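Local coordinates for protein enolase (alpha proteobacterium BAL199, PDB 3UGV) that binds magnesium and probably acts as a lyase of the enolase superfamily, in the mandelate racemase/muconate lactonizing enzyme family, on a substrate not established, at residues T27-K32 and T65-P70; P57-D62 and K81-L86; L222-N227 and L245-I250; S308-A313 and H335-T340. All coordinates share one frame; numbering follows the deposited sequence.

Contact 1: T27-K32 and T65-P70; sequences TLTFRK and TEEGVP
One face of the Arg-31 guanidinium is turned to the backbone that opens the 65-68 turn: Thr-65 O sits 3.6 Å above its plane and Glu-66 CA is over the same face, both displaced from its centre. The carboxylate of Glu-66 stands at right angles to this plane, and its OE1 lies 3.3 Å from Arg-31 NH2 in a salt bridge whose hydrogen bond is weak and bent. Arg-31 has its other carboxylate partner in Glu-64, which pairs with NH1. Glu-67 OE1 accepts a hydrogen bond from Thr-29 N at 2.8 Å, on the syn side, 35° out of the carboxylate plane. A bend at chi2 (74°) brings that carboxylate back over the 27-32 backbone. Residues 65-68 form a type I turn that links strands 52-65 and 71-75 of the antiparallel sheet in the N-terminal domain, and Arg-31 and Lys-32 opposite Glu-64 make a classic beta bulge. Phe-30 and Thr-65 are a non-hydrogen-bonded antiparallel pair. Next to it, Glu-66 N donates to Thr-29 O at 2.9 Å. On the side of helix 123-142, Leu-28 CD1 touches Thr-65 CG2 and Val-69 CG2, each at 4.0 Å.

Contact 2: P57-D62 and K81-L86; sequences PLILID and KAMKYL
In the N-terminal domain, residues 83-86 of helix 83-97 pack on the middle strand, 52-65, of the three-stranded antiparallel sheet. The contact is buried and apolar. Met-83 carries most of the contact on the helix side: its CG and SD run alongside Ile-59 in the opposite direction, SD lying 3.8 Å from Ile-59 CG1. The chain then bends at chi3 (-82°), which turns the methyl onto the proline, with Met-83 CE 3.7 Å from Pro-57 CB. The sulfur also lies 3.7 Å from Leu-58 O. Cutting Met-83 back to an alanine here would remove SD and CE, and would probably open a gap over Pro-57 and Ile-59, with Leu-86 the main remaining touch. On the outer side of the helix, Tyr-85 OH is hydrogen-bonded to, and Lys-84 NZ forms a salt bridge with, Asp-92 of a second subunit. Further along, Leu-86 crosses Ile-59 at about a right angle, and Ile-59 CD1 lies 3.8 Å from Leu-86 CB and 4.0 Å from Leu-86 CD1.

Contact 3: L222-N227 and L245-I250; sequences LMVDFN and LGLEWI. With MG (magnesium ion), chain B.
Met-223 spreads its side chain over one face of the Trp-249 indole. Its CB lies 3.6 Å from Trp-249 NE1, and CG sits over the six-membered ring, 3.3 Å from the centroid and 12° off the normal, as a CH-pi contact. A bend at chi2 (68°) lifts SD away from the ring to 4.8 Å from that centroid, a distant Met-aromatic contact, and sets it beside Glu-248 CB. CE ends near Trp-249 CH2 and Glu-248 CG. The two strands belong to the beta-alpha-beta unit of strand 221-225, helix 232-242 and strand 249-251 in the C-terminal barrel domain; Val-224 N donates almost straight (173°) to Trp-249 O at 3.0 Å. Trp-249 NE1 itself donates to OE1 of Glu-251, whose OE2 binds magnesium. With a leucine in place of Trp-249, Met-223 CG would probably lose the flat surface under it and Glu-251 a hydrogen-bond donor. Beyond the pairing, Asp-225 OD2 binds magnesium at 2.0 Å, while its OD1 accepts Asn-227 N in an Asx turn.

Contact 4: S308-A313 and H335-T340; sequences SGWMRA and HVMRVT
A threonine hydroxyl links an indole to a helix carbonyl: Thr-340 OG1 accepts from Trp-310 NE1 at 2.7 Å and donates to Val-336 O at 2.6 Å. The first bond is nearly straight (162°), with the oxygen close to the indole plane. The second meets its carbonyl from above, 53° out of plane, while Val-339 N reaches the same oxygen from the opposite face. Trp-310 extends from helix 306-320 with CG anti to the backbone N (chi1 174°), which carries the ring across to helix 330-337. Val-336 covers one face, its CG2 lying 3.6 Å from the centroid of the five-membered ring in a CH-pi contact. Met-337 SD makes an oblique Met-aromatic contact, 3.9 Å from Trp-310 CZ2, and Phe-301 stacks on the indole from outside the two segments. Met-311 brings its CE to 3.7 Å from Val-339 CG2. The contact joins helix 306-320 to helix 330-337 and the loop that follows it, in the buried interior of the C-terminal enolase domain. Donating to Val-336 O commits the threonine proton and leaves the hydroxyl to accept from the indole, so the buried NE1 is satisfied and rotation of the Thr-340 hydroxyl and the Trp-310 ring is probably restricted.

Contacts 1 and 2 belong to the same antiparallel sheet of the N-terminal domain, and their segments interleave along the chain; their centres are 22 Å apart, contact 1 toward the surface and contact 2 in the interior. Contacts 3 and 4 both lie in the C-terminal enolase-like domain, their centres 24 Å apart and nearest atoms about 9 Å apart. Contact 3 carries the magnesium ligand Asp-225, whose site Glu-251 and Glu-277 complete, whereas the Trp-310 side chain of contact 4 is about 13 Å from this same ion. Contact 2 is separated from contact 3 by about 14 Å between nearest atoms, and contact 1 by about 31 Å, far from that metal site.

Contact 1: T27-K32 and T65-P70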
loop_
_atom_site.group_PDB
_atom_site.type_symbol
_atom_site.label_atom_id
_atom_site.label_comp_id
_atom_site.label_asym_id
_atom_site.label_seq_id
_atom_site.Cartn_x
_atom_site.Cartn_y
_atom_site.Cartn_z
ATOM N N THR F 27 24.186 -39.437 -25.457
ATOM C CA THR F 27 23.938 -38.123 -26.059
ATOM C C THR F 27 22.708 -38.094 -26.978
ATOM O O THR F 27 22.400 -39.073 -27.663
ATOM C CB THR F 27 25.174 -37.591 -26.840
ATOM O OG1 THR F 27 25.314 -38.299 -28.081
ATOM C CG2 THR F 27 26.447 -37.733 -26.008
ATOM N N LEU F 28 22.019 -36.956 -26.991
ATOM C CA LEU F 28 20.776 -36.800 -27.741
ATOM C C LEU F 28 20.856 -35.521 -28.574
ATOM O O LEU F 28 21.155 -34.447 -28.047
ATOM C CB LEU F 28 19.598 -36.732 -26.769
ATOM C CG LEU F 28 18.198 -36.927 -27.343
ATOM C CD1 LEU F 28 18.085 -38.306 -27.963
ATOM C CD2 LEU F 28 17.141 -36.727 -26.259
ATOM N N THR F 29 20.596 -35.634 -29.872
ATOM C CA THR F 29 20.870 -34.531 -30.793
ATOM C C THR F 29 19.756 -34.267 -31.804
ATOM O O THR F 29 19.275 -35.175 -32.482
ATOM C CB THR F 29 22.205 -34.755 -31.549
ATOM O OG1 THR F 29 23.294 -34.729 -30.618
ATOM C CG2 THR F 29 22.422 -33.668 -32.582
ATOM N N PHE F 30 19.379 -33.000 -31.909
ATOM C CA PHE F 30 18.297 -32.546 -32.773
ATOM C C PHE F 30 18.682 -32.598 -34.259
ATOM O O PHE F 30 19.659 -31.977 -34.675
ATOM C CB PHE F 30 17.947 -31.115 -32.359
ATOM C CG PHE F 30 16.788 -30.508 -33.099
ATOM C CD1 PHE F 30 16.980 -29.861 -34.312
ATOM C CD2 PHE F 30 15.518 -30.535 -32.557
ATOM C CE1 PHE F 30 15.914 -29.282 -34.987
ATOM C CE2 PHE F 30 14.445 -29.950 -33.224
ATOM C CZ PHE F 30 14.644 -29.328 -34.440
ATOM N N ARG F 31 17.914 -33.338 -35.057
ATOM C CA ARG F 31 18.098 -33.319 -36.509
ATOM C C ARG F 31 17.122 -32.377 -37.224
ATOM O O ARG F 31 17.538 -31.443 -37.911
ATOM C CB ARG F 31 17.994 -34.723 -37.110
ATOM C CG ARG F 31 18.120 -34.722 -38.636
ATOM C CD ARG F 31 17.732 -36.053 -39.257
ATOM N NE ARG F 31 18.795 -37.040 -39.121
ATOM C CZ ARG F 31 18.586 -38.331 -38.887
ATOM N NH1 ARG F 31 17.345 -38.795 -38.759
ATOM N NH2 ARG F 31 19.619 -39.158 -38.778
ATOM N N LYS F 32 15.826 -32.632 -37.081
ATOM C CA LYS F 32 14.819 -31.767 -37.692
ATOM C C LYS F 32 13.417 -31.897 -37.082
ATOM O O LYS F 32 13.114 -32.857 -36.364
ATOM C CB LYS F 32 14.754 -31.998 -39.203
ATOM C CG LYS F 32 14.274 -33.372 -39.613
ATOM C CD LYS F 32 13.670 -33.320 -41.013
ATOM C CE LYS F 32 13.390 -34.713 -41.564
ATOM N NZ LYS F 32 12.510 -34.654 -42.766
ATOM N N THR F 65 15.713 -37.167 -34.069
ATOM C CA THR F 65 17.072 -37.002 -33.550
ATOM C C THR F 65 18.062 -37.809 -34.384
ATOM O O THR F 65 17.680 -38.766 -35.070
ATOM C CB THR F 65 17.213 -37.423 -32.064
ATOM O OG1 THR F 65 16.648 -38.722 -31.872
ATOM C CG2 THR F 65 16.515 -36.438 -31.141
ATOM N N GLU F 66 19.334 -37.419 -34.319
ATOM C CA GLU F 66 20.406 -38.182 -34.945
ATOM C C GLU F 66 20.428 -39.628 -34.444
ATOM O O GLU F 66 20.763 -40.550 -35.188
ATOM C CB GLU F 66 21.764 -37.526 -34.676
ATOM C CG GLU F 66 21.916 -36.127 -35.253
ATOM C CD GLU F 66 21.867 -36.097 -36.776
ATOM O OE1 GLU F 66 21.858 -37.178 -37.403
ATOM O OE2 GLU F 66 21.839 -34.983 -37.346
ATOM N N GLU F 67 20.062 -39.810 -33.180
ATOM C CA GLU F 67 20.099 -41.110 -32.517
ATOM C C GLU F 67 18.838 -41.939 -32.772
ATOM O O GLU F 67 18.680 -43.029 -32.211
ATOM C CB GLU F 67 20.296 -40.929 -31.006
ATOM C CG GLU F 67 21.607 -40.257 -30.603
ATOM C CD GLU F 67 21.624 -38.756 -30.875
ATOM O OE1 GLU F 67 20.533 -38.155 -31.021
ATOM O OE2 GLU F 67 22.733 -38.177 -30.941
ATOM N N GLY F 68 17.936 -41.414 -33.600
ATOM C CA GLY F 68 16.742 -42.148 -33.992
ATOM C C GLY F 68 15.576 -42.133 -33.015
ATOM O O GLY F 68 14.613 -42.880 -33.186
ATOM N N VAL F 69 15.659 -41.287 -31.989
ATOM C CA VAL F 69 14.574 -41.134 -31.024
ATOM C C VAL F 69 13.565 -40.092 -31.503
ATOM O O VAL F 69 13.927 -38.960 -31.793
ATOM C CB VAL F 69 15.111 -40.720 -29.654
ATOM C CG1 VAL F 69 13.990 -40.696 -28.629
ATOM C CG2 VAL F 69 16.226 -41.670 -29.218
ATOM N N PRO F 70 12.290 -40.477 -31.601
ATOM C CA PRO F 70 11.272 -39.544 -32.094
ATOM C C PRO F 70 10.729 -38.641 -30.984
ATOM O O PRO F 70 10.949 -38.900 -29.802
ATOM C CB PRO F 70 10.160 -40.483 -32.557
ATOM C CG PRO F 70 10.230 -41.616 -31.555
ATOM C CD PRO F 70 11.711 -41.782 -31.227
#

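Contact 2: P57-D62 and K81-L86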
loop_
_atom_site.group_PDB
_atom_site.type_symbol
_atom_site.label_atom_id
_atom_site.label_comp_id
_atom_site.label_asym_id
_atom_site.label_seq_id
_atom_site.Cartn_x
_atom_site.Cartn_y
_atom_site.Cartn_z
ATOM N N PRO F 57 -8.548 -26.715 -35.796
ATOM C CA PRO F 57 -7.204 -26.876 -36.366
ATOM C C PRO F 57 -6.186 -27.473 -35.385
ATOM O O PRO F 57 -6.193 -27.127 -34.208
ATOM C CB PRO F 57 -6.814 -25.442 -36.718
ATOM C CG PRO F 57 -7.534 -24.605 -35.709
ATOM C CD PRO F 57 -8.826 -25.328 -35.393
ATOM N N LEU F 58 -5.329 -28.367 -35.878
ATOM C CA LEU F 58 -4.218 -28.922 -35.104
ATOM C C LEU F 58 -2.935 -28.881 -35.938
ATOM O O LEU F 58 -2.954 -29.178 -37.130
ATOM C CB LEU F 58 -4.488 -30.377 -34.721
ATOM C CG LEU F 58 -5.741 -30.710 -33.927
ATOM C CD1 LEU F 58 -5.989 -32.213 -33.918
ATOM C CD2 LEU F 58 -5.643 -30.177 -32.513
ATOM N N ILE F 59 -1.823 -28.504 -35.320
ATOM C CA ILE F 59 -0.525 -28.683 -35.960
ATOM C C ILE F 59 0.172 -29.884 -35.317
ATOM O O ILE F 59 0.461 -29.878 -34.119
ATOM C CB ILE F 59 0.341 -27.418 -35.850
ATOM C CG1 ILE F 59 -0.312 -26.271 -36.623
ATOM C CG2 ILE F 59 1.759 -27.686 -36.365
ATOM C CD1 ILE F 59 0.234 -24.897 -36.279
ATOM N N LEU F 60 0.396 -30.928 -36.107
ATOM C CA LEU F 60 1.097 -32.127 -35.648
ATOM C C LEU F 60 2.599 -31.933 -35.802
ATOM O O LEU F 60 3.078 -31.559 -36.867
ATOM C CB LEU F 60 0.656 -33.354 -36.453
ATOM C CG LEU F 60 -0.553 -34.158 -35.964
ATOM C CD1 LEU F 60 -1.779 -33.303 -35.822
ATOM C CD2 LEU F 60 -0.844 -35.317 -36.906
ATOM N N ILE F 61 3.340 -32.204 -34.739
ATOM C CA ILE F 61 4.765 -31.925 -34.716
ATOM C C ILE F 61 5.571 -33.188 -34.464
ATOM O O ILE F 61 5.318 -33.907 -33.499
ATOM C CB ILE F 61 5.088 -30.895 -33.621
ATOM C CG1 ILE F 61 4.420 -29.565 -33.962
ATOM C CG2 ILE F 61 6.606 -30.749 -33.433
ATOM C CD1 ILE F 61 4.445 -28.576 -32.835
ATOM N N ASP F 62 6.538 -33.448 -35.344
ATOM C CA ASP F 62 7.412 -34.616 -35.251
ATOM C C ASP F 62 8.885 -34.204 -35.227
ATOM O O ASP F 62 9.365 -33.539 -36.138
ATOM C CB ASP F 62 7.183 -35.547 -36.439
ATOM C CG ASP F 62 6.014 -36.488 -36.233
ATOM O OD1 ASP F 62 6.197 -37.512 -35.537
ATOM O OD2 ASP F 62 4.928 -36.218 -36.792
ATOM N N LYS F 81 -6.357 -20.156 -40.192
ATOM C CA LYS F 81 -5.450 -19.328 -40.985
ATOM C C LYS F 81 -4.117 -19.046 -40.284
ATOM O O LYS F 81 -3.120 -18.757 -40.938
ATOM C CB LYS F 81 -6.130 -18.021 -41.415
ATOM C CG LYS F 81 -7.095 -18.206 -42.587
ATOM C CD LYS F 81 -7.526 -16.879 -43.212
ATOM C CE LYS F 81 -8.297 -17.098 -44.517
ATOM N NZ LYS F 81 -8.516 -15.831 -45.280
ATOM N N ALA F 82 -4.089 -19.137 -38.958
ATOM C CA ALA F 82 -2.839 -18.907 -38.245
ATOM C C ALA F 82 -1.818 -20.022 -38.500
ATOM O O ALA F 82 -0.615 -19.805 -38.340
ATOM C CB ALA F 82 -3.077 -18.717 -36.751
ATOM N N MET F 83 -2.284 -21.205 -38.898
ATOM C CA MET F 83 -1.348 -22.276 -39.253
ATOM C C MET F 83 -0.381 -21.840 -40.345
ATOM O O MET F 83 0.708 -22.389 -40.464
ATOM C CB MET F 83 -2.075 -23.566 -39.650
ATOM C CG MET F 83 -3.011 -24.053 -38.548
ATOM S SD MET F 83 -3.455 -25.794 -38.622
ATOM C CE MET F 83 -4.771 -25.773 -39.841
ATOM N N LYS F 84 -0.771 -20.839 -41.132
ATOM C CA LYS F 84 0.106 -20.324 -42.187
ATOM C C LYS F 84 1.196 -19.381 -41.669
ATOM O O LYS F 84 2.074 -18.968 -42.430
ATOM C CB LYS F 84 -0.698 -19.621 -43.278
ATOM C CG LYS F 84 -1.628 -20.526 -44.052
ATOM C CD LYS F 84 -2.392 -19.720 -45.078
ATOM C CE LYS F 84 -2.937 -18.437 -44.468
ATOM N NZ LYS F 84 -3.822 -17.711 -45.418
ATOM N N TYR F 85 1.133 -19.017 -40.392
ATOM C CA TYR F 85 2.219 -18.250 -39.799
ATOM C C TYR F 85 3.073 -19.181 -38.945
ATOM O O TYR F 85 4.302 -19.076 -38.933
ATOM C CB TYR F 85 1.711 -17.091 -38.938
ATOM C CG TYR F 85 0.433 -16.415 -39.396
ATOM C CD1 TYR F 85 0.115 -16.280 -40.748
ATOM C CD2 TYR F 85 -0.461 -15.909 -38.458
ATOM C CE1 TYR F 85 -1.072 -15.660 -41.143
ATOM C CE2 TYR F 85 -1.634 -15.293 -38.835
ATOM C CZ TYR F 85 -1.944 -15.167 -40.170
ATOM O OH TYR F 85 -3.133 -14.545 -40.510
ATOM N N LEU F 86 2.407 -20.098 -38.246
ATOM C CA LEU F 86 3.059 -20.982 -37.279
ATOM C C LEU F 86 3.898 -22.077 -37.926
ATOM O O LEU F 86 4.983 -22.385 -37.439
ATOM C CB LEU F 86 2.038 -21.609 -36.319
ATOM C CG LEU F 86 1.364 -20.614 -35.374
ATOM C CD1 LEU F 86 0.141 -21.235 -34.697
ATOM C CD2 LEU F 86 2.365 -20.063 -34.359
#

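Contact 3: L222-N227 and L245-I250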
loop_
_atom_site.group_PDB
_atom_site.type_symbol
_atom_site.label_atom_id
_atom_site.label_comp_id
_atom_site.label_asym_id
_atom_site.label_seq_id
_atom_site.Cartn_x
_atom_site.Cartn_y
_atom_site.Cartn_z
ATOM N N LEU F 222 -20.239 -27.459 -11.631
ATOM C CA LEU F 222 -20.317 -26.686 -12.879
ATOM C C LEU F 222 -19.297 -25.551 -12.909
ATOM O O LEU F 222 -19.243 -24.709 -12.005
ATOM C CB LEU F 222 -21.711 -26.105 -13.098
ATOM C CG LEU F 222 -22.848 -27.109 -13.185
ATOM C CD1 LEU F 222 -24.153 -26.366 -13.395
ATOM C CD2 LEU F 222 -22.596 -28.080 -14.319
ATOM N N MET F 223 -18.468 -25.551 -13.942
ATOM C CA MET F 223 -17.510 -24.481 -14.161
ATOM C C MET F 223 -18.102 -23.616 -15.256
ATOM O O MET F 223 -18.478 -24.105 -16.310
ATOM C CB MET F 223 -16.163 -25.044 -14.621
ATOM C CG MET F 223 -15.386 -25.842 -13.582
ATOM S SD MET F 223 -16.155 -27.426 -13.136
ATOM C CE MET F 223 -14.673 -28.379 -12.778
ATOM N N VAL F 224 -18.205 -22.327 -15.015
ATOM C CA VAL F 224 -18.830 -21.465 -15.995
ATOM C C VAL F 224 -17.787 -20.592 -16.681
ATOM O O VAL F 224 -16.936 -19.991 -16.023
ATOM C CB VAL F 224 -19.945 -20.623 -15.350
ATOM C CG1 VAL F 224 -20.070 -19.248 -16.013
ATOM C CG2 VAL F 224 -21.264 -21.391 -15.385
ATOM N N ASP F 225 -17.850 -20.546 -18.006
ATOM C CA ASP F 225 -16.906 -19.767 -18.800
ATOM C C ASP F 225 -17.633 -18.762 -19.679
ATOM O O ASP F 225 -18.516 -19.138 -20.460
ATOM C CB ASP F 225 -16.081 -20.693 -19.692
ATOM C CG ASP F 225 -14.821 -20.017 -20.236
ATOM O OD1 ASP F 225 -14.770 -18.763 -20.364
ATOM O OD2 ASP F 225 -13.869 -20.752 -20.527
ATOM N N PHE F 226 -17.256 -17.489 -19.562
ATOM C CA PHE F 226 -17.876 -16.440 -20.366
ATOM C C PHE F 226 -17.069 -16.138 -21.610
ATOM O O PHE F 226 -17.513 -15.389 -22.462
ATOM C CB PHE F 226 -18.008 -15.156 -19.565
ATOM C CG PHE F 226 -19.150 -15.148 -18.604
ATOM C CD1 PHE F 226 -20.418 -14.798 -19.024
ATOM C CD2 PHE F 226 -18.949 -15.453 -17.266
ATOM C CE1 PHE F 226 -21.483 -14.766 -18.132
ATOM C CE2 PHE F 226 -20.011 -15.431 -16.366
ATOM C CZ PHE F 226 -21.276 -15.093 -16.804
ATOM N N ASN F 227 -15.869 -16.699 -21.692
ATOM C CA ASN F 227 -14.986 -16.454 -22.826
ATOM C C ASN F 227 -14.763 -14.984 -23.154
ATOM O O ASN F 227 -14.826 -14.605 -24.313
ATOM C CB ASN F 227 -15.487 -17.194 -24.070
ATOM C CG ASN F 227 -15.286 -18.694 -23.963
ATOM O OD1 ASN F 227 -14.158 -19.179 -24.007
ATOM N ND2 ASN F 227 -16.381 -19.436 -23.803
ATOM N N LEU F 245 -25.362 -19.089 -7.060
ATOM C CA LEU F 245 -25.796 -20.347 -7.660
ATOM C C LEU F 245 -25.065 -21.571 -7.122
ATOM O O LEU F 245 -25.537 -22.690 -7.283
ATOM C CB LEU F 245 -25.590 -20.320 -9.169
ATOM C CG LEU F 245 -26.540 -19.533 -10.063
ATOM C CD1 LEU F 245 -26.311 -19.981 -11.494
ATOM C CD2 LEU F 245 -27.990 -19.764 -9.650
ATOM N N GLY F 246 -23.891 -21.379 -6.532
ATOM C CA GLY F 246 -23.091 -22.523 -6.117
ATOM C C GLY F 246 -22.192 -23.087 -7.212
ATOM O O GLY F 246 -21.876 -24.270 -7.200
ATOM N N LEU F 247 -21.759 -22.242 -8.148
ATOM C CA LEU F 247 -20.845 -22.672 -9.217
ATOM C C LEU F 247 -19.470 -23.022 -8.665
ATOM O O LEU F 247 -19.060 -22.498 -7.623
ATOM C CB LEU F 247 -20.681 -21.563 -10.257
ATOM C CG LEU F 247 -21.979 -21.064 -10.880
ATOM C CD1 LEU F 247 -21.713 -19.817 -11.692
ATOM C CD2 LEU F 247 -22.613 -22.182 -11.729
ATOM N N GLU F 248 -18.762 -23.909 -9.359
ATOM C CA GLU F 248 -17.411 -24.294 -8.961
ATOM C C GLU F 248 -16.453 -23.120 -9.207
ATOM O O GLU F 248 -15.610 -22.805 -8.378
ATOM C CB GLU F 248 -16.946 -25.509 -9.748
ATOM C CG GLU F 248 -15.471 -25.869 -9.539
ATOM C CD GLU F 248 -15.214 -26.687 -8.284
ATOM O OE1 GLU F 248 -16.195 -27.077 -7.604
ATOM O OE2 GLU F 248 -14.026 -26.959 -7.987
ATOM N N TRP F 249 -16.601 -22.461 -10.349
ATOM C CA TRP F 249 -15.905 -21.201 -10.575
ATOM C C TRP F 249 -16.513 -20.437 -11.724
ATOM O O TRP F 249 -17.294 -20.993 -12.494
ATOM C CB TRP F 249 -14.413 -21.421 -10.834
ATOM C CG TRP F 249 -14.038 -22.048 -12.165
ATOM C CD1 TRP F 249 -14.307 -21.564 -13.424
ATOM C CD2 TRP F 249 -13.247 -23.229 -12.358
ATOM N NE1 TRP F 249 -13.763 -22.397 -14.381
ATOM C CE2 TRP F 249 -13.095 -23.414 -13.750
ATOM C CE3 TRP F 249 -12.654 -24.150 -11.489
ATOM C CZ2 TRP F 249 -12.388 -24.487 -14.283
ATOM C CZ3 TRP F 249 -11.955 -25.214 -12.024
ATOM C CH2 TRP F 249 -11.831 -25.376 -13.405
ATOM N N ILE F 250 -16.141 -19.162 -11.826
ATOM C CA ILE F 250 -16.510 -18.309 -12.950
ATOM C C ILE F 250 -15.246 -17.909 -13.725
ATOM O O ILE F 250 -14.279 -17.383 -13.149
ATOM C CB ILE F 250 -17.228 -17.051 -12.458
ATOM C CG1 ILE F 250 -18.526 -17.430 -11.742
ATOM C CG2 ILE F 250 -17.506 -16.088 -13.604
ATOM C CD1 ILE F 250 -19.078 -16.287 -10.915
HETATM MG MG MG B . -11.949 -20.922 -20.959
HETATM O O HOH W 1 -20.656 -26.357 -8.712
HETATM O O HOH W 2 -12.172 -20.584 -23.005
HETATM O O HOH W 3 -11.689 -22.895 -21.634
HETATM O O HOH W 4 -12.152 -18.824 -20.786
#

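Contact 4: S308-A313 and H335-T340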
loop_
_atom_site.group_PDB
_atom_site.type_symbol
_atom_site.label_atom_id
_atom_site.label_comp_id
_atom_site.label_asym_id
_atom_site.label_seq_id
_atom_site.Cartn_x
_atom_site.Cartn_y
_atom_site.Cartn_z
ATOM N N SER F 308 8.077 -26.630 -20.200
ATOM C CA SER F 308 9.020 -25.771 -19.473
ATOM C C SER F 308 8.325 -24.651 -18.726
ATOM O O SER F 308 8.540 -24.476 -17.523
ATOM C CB SER F 308 10.045 -25.153 -20.431
ATOM O OG SER F 308 10.879 -26.150 -20.975
ATOM N N GLY F 309 7.502 -23.887 -19.448
ATOM C CA GLY F 309 6.724 -22.817 -18.840
ATOM C C GLY F 309 5.744 -23.284 -17.779
ATOM O O GLY F 309 5.571 -22.612 -16.763
ATOM N N TRP F 310 5.105 -24.435 -17.993
ATOM C CA TRP F 310 4.171 -24.945 -16.994
ATOM C C TRP F 310 4.873 -25.216 -15.670
ATOM O O TRP F 310 4.358 -24.865 -14.604
ATOM C CB TRP F 310 3.472 -26.218 -17.469
ATOM C CG TRP F 310 2.612 -26.812 -16.378
ATOM C CD1 TRP F 310 3.032 -27.582 -15.342
ATOM C CD2 TRP F 310 1.199 -26.638 -16.200
ATOM N NE1 TRP F 310 1.973 -27.912 -14.539
ATOM C CE2 TRP F 310 0.836 -27.345 -15.045
ATOM C CE3 TRP F 310 0.207 -25.959 -16.917
ATOM C CZ2 TRP F 310 -0.483 -27.401 -14.584
ATOM C CZ3 TRP F 310 -1.098 -26.007 -16.456
ATOM C CH2 TRP F 310 -1.430 -26.726 -15.304
ATOM N N MET F 311 6.046 -25.843 -15.728
ATOM C CA MET F 311 6.735 -26.230 -14.496
ATOM C C MET F 311 7.162 -24.999 -13.711
ATOM O O MET F 311 7.108 -24.986 -12.485
ATOM C CB MET F 311 7.943 -27.145 -14.773
ATOM C CG MET F 311 7.603 -28.517 -15.407
ATOM S SD MET F 311 6.276 -29.446 -14.611
ATOM C CE MET F 311 6.908 -29.622 -12.951
ATOM N N ARG F 312 7.589 -23.963 -14.423
ATOM C CA ARG F 312 7.958 -22.710 -13.776
ATOM C C ARG F 312 6.744 -22.049 -13.133
ATOM O O ARG F 312 6.826 -21.514 -12.025
ATOM C CB ARG F 312 8.636 -21.777 -14.776
ATOM C CG ARG F 312 10.035 -22.268 -15.124
ATOM C CD ARG F 312 10.665 -21.508 -16.263
ATOM N NE ARG F 312 11.769 -22.267 -16.839
ATOM C CZ ARG F 312 12.681 -21.770 -17.668
ATOM N NH1 ARG F 312 12.645 -20.490 -18.019
ATOM N NH2 ARG F 312 13.633 -22.559 -18.142
ATOM N N ALA F 313 5.614 -22.119 -13.832
ATOM C CA ALA F 313 4.380 -21.521 -13.368
ATOM C C ALA F 313 3.842 -22.318 -12.196
ATOM O O ALA F 313 3.264 -21.745 -11.276
ATOM C CB ALA F 313 3.349 -21.455 -14.500
ATOM N N HIS F 335 0.016 -35.502 -17.746
ATOM C CA HIS F 335 1.395 -35.766 -17.326
ATOM C C HIS F 335 1.903 -34.756 -16.299
ATOM O O HIS F 335 2.342 -35.157 -15.225
ATOM C CB HIS F 335 2.350 -35.858 -18.523
ATOM C CG HIS F 335 2.343 -37.197 -19.193
ATOM N ND1 HIS F 335 3.143 -38.243 -18.780
ATOM C CD2 HIS F 335 1.627 -37.664 -20.245
ATOM C CE1 HIS F 335 2.922 -39.294 -19.548
ATOM N NE2 HIS F 335 2.006 -38.970 -20.443
ATOM N N VAL F 336 1.826 -33.458 -16.613
ATOM C CA VAL F 336 2.367 -32.440 -15.701
ATOM C C VAL F 336 1.521 -32.283 -14.448
ATOM O O VAL F 336 2.042 -31.904 -13.401
ATOM C CB VAL F 336 2.556 -31.035 -16.358
ATOM C CG1 VAL F 336 3.549 -31.103 -17.489
ATOM C CG2 VAL F 336 1.224 -30.479 -16.846
ATOM N N MET F 337 0.222 -32.569 -14.545
ATOM C CA MET F 337 -0.647 -32.497 -13.358
ATOM C C MET F 337 -0.241 -33.519 -12.310
ATOM O O MET F 337 -0.482 -33.322 -11.116
ATOM C CB MET F 337 -2.133 -32.658 -13.712
ATOM C CG MET F 337 -2.721 -31.467 -14.439
ATOM S SD MET F 337 -3.011 -30.087 -13.324
ATOM C CE MET F 337 -4.599 -30.566 -12.630
ATOM N N ARG F 338 0.386 -34.604 -12.765
ATOM C CA ARG F 338 0.891 -35.644 -11.866
ATOM C C ARG F 338 2.035 -35.138 -10.993
ATOM O O ARG F 338 2.296 -35.699 -9.940
ATOM C CB ARG F 338 1.340 -36.887 -12.649
ATOM C CG ARG F 338 0.198 -37.708 -13.254
ATOM C CD ARG F 338 -0.674 -38.356 -12.187
ATOM N NE ARG F 338 0.095 -39.252 -11.325
ATOM C CZ ARG F 338 -0.431 -39.993 -10.346
ATOM N NH1 ARG F 338 -1.735 -39.959 -10.097
ATOM N NH2 ARG F 338 0.347 -40.780 -9.612
ATOM N N VAL F 339 2.719 -34.083 -11.425
ATOM C CA VAL F 339 3.794 -33.518 -10.611
ATOM C C VAL F 339 3.549 -32.060 -10.265
ATOM O O VAL F 339 4.470 -31.357 -9.863
ATOM C CB VAL F 339 5.151 -33.622 -11.303
ATOM C CG1 VAL F 339 5.492 -35.075 -11.546
ATOM C CG2 VAL F 339 5.131 -32.846 -12.620
ATOM N N THR F 340 2.312 -31.603 -10.423
ATOM C CA THR F 340 1.983 -30.214 -10.105
ATOM C C THR F 340 1.454 -30.089 -8.675
ATOM O O THR F 340 0.416 -30.660 -8.307
ATOM C CB THR F 340 0.986 -29.633 -11.107
ATOM O OG1 THR F 340 1.594 -29.597 -12.404
ATOM C CG2 THR F 340 0.564 -28.230 -10.689
#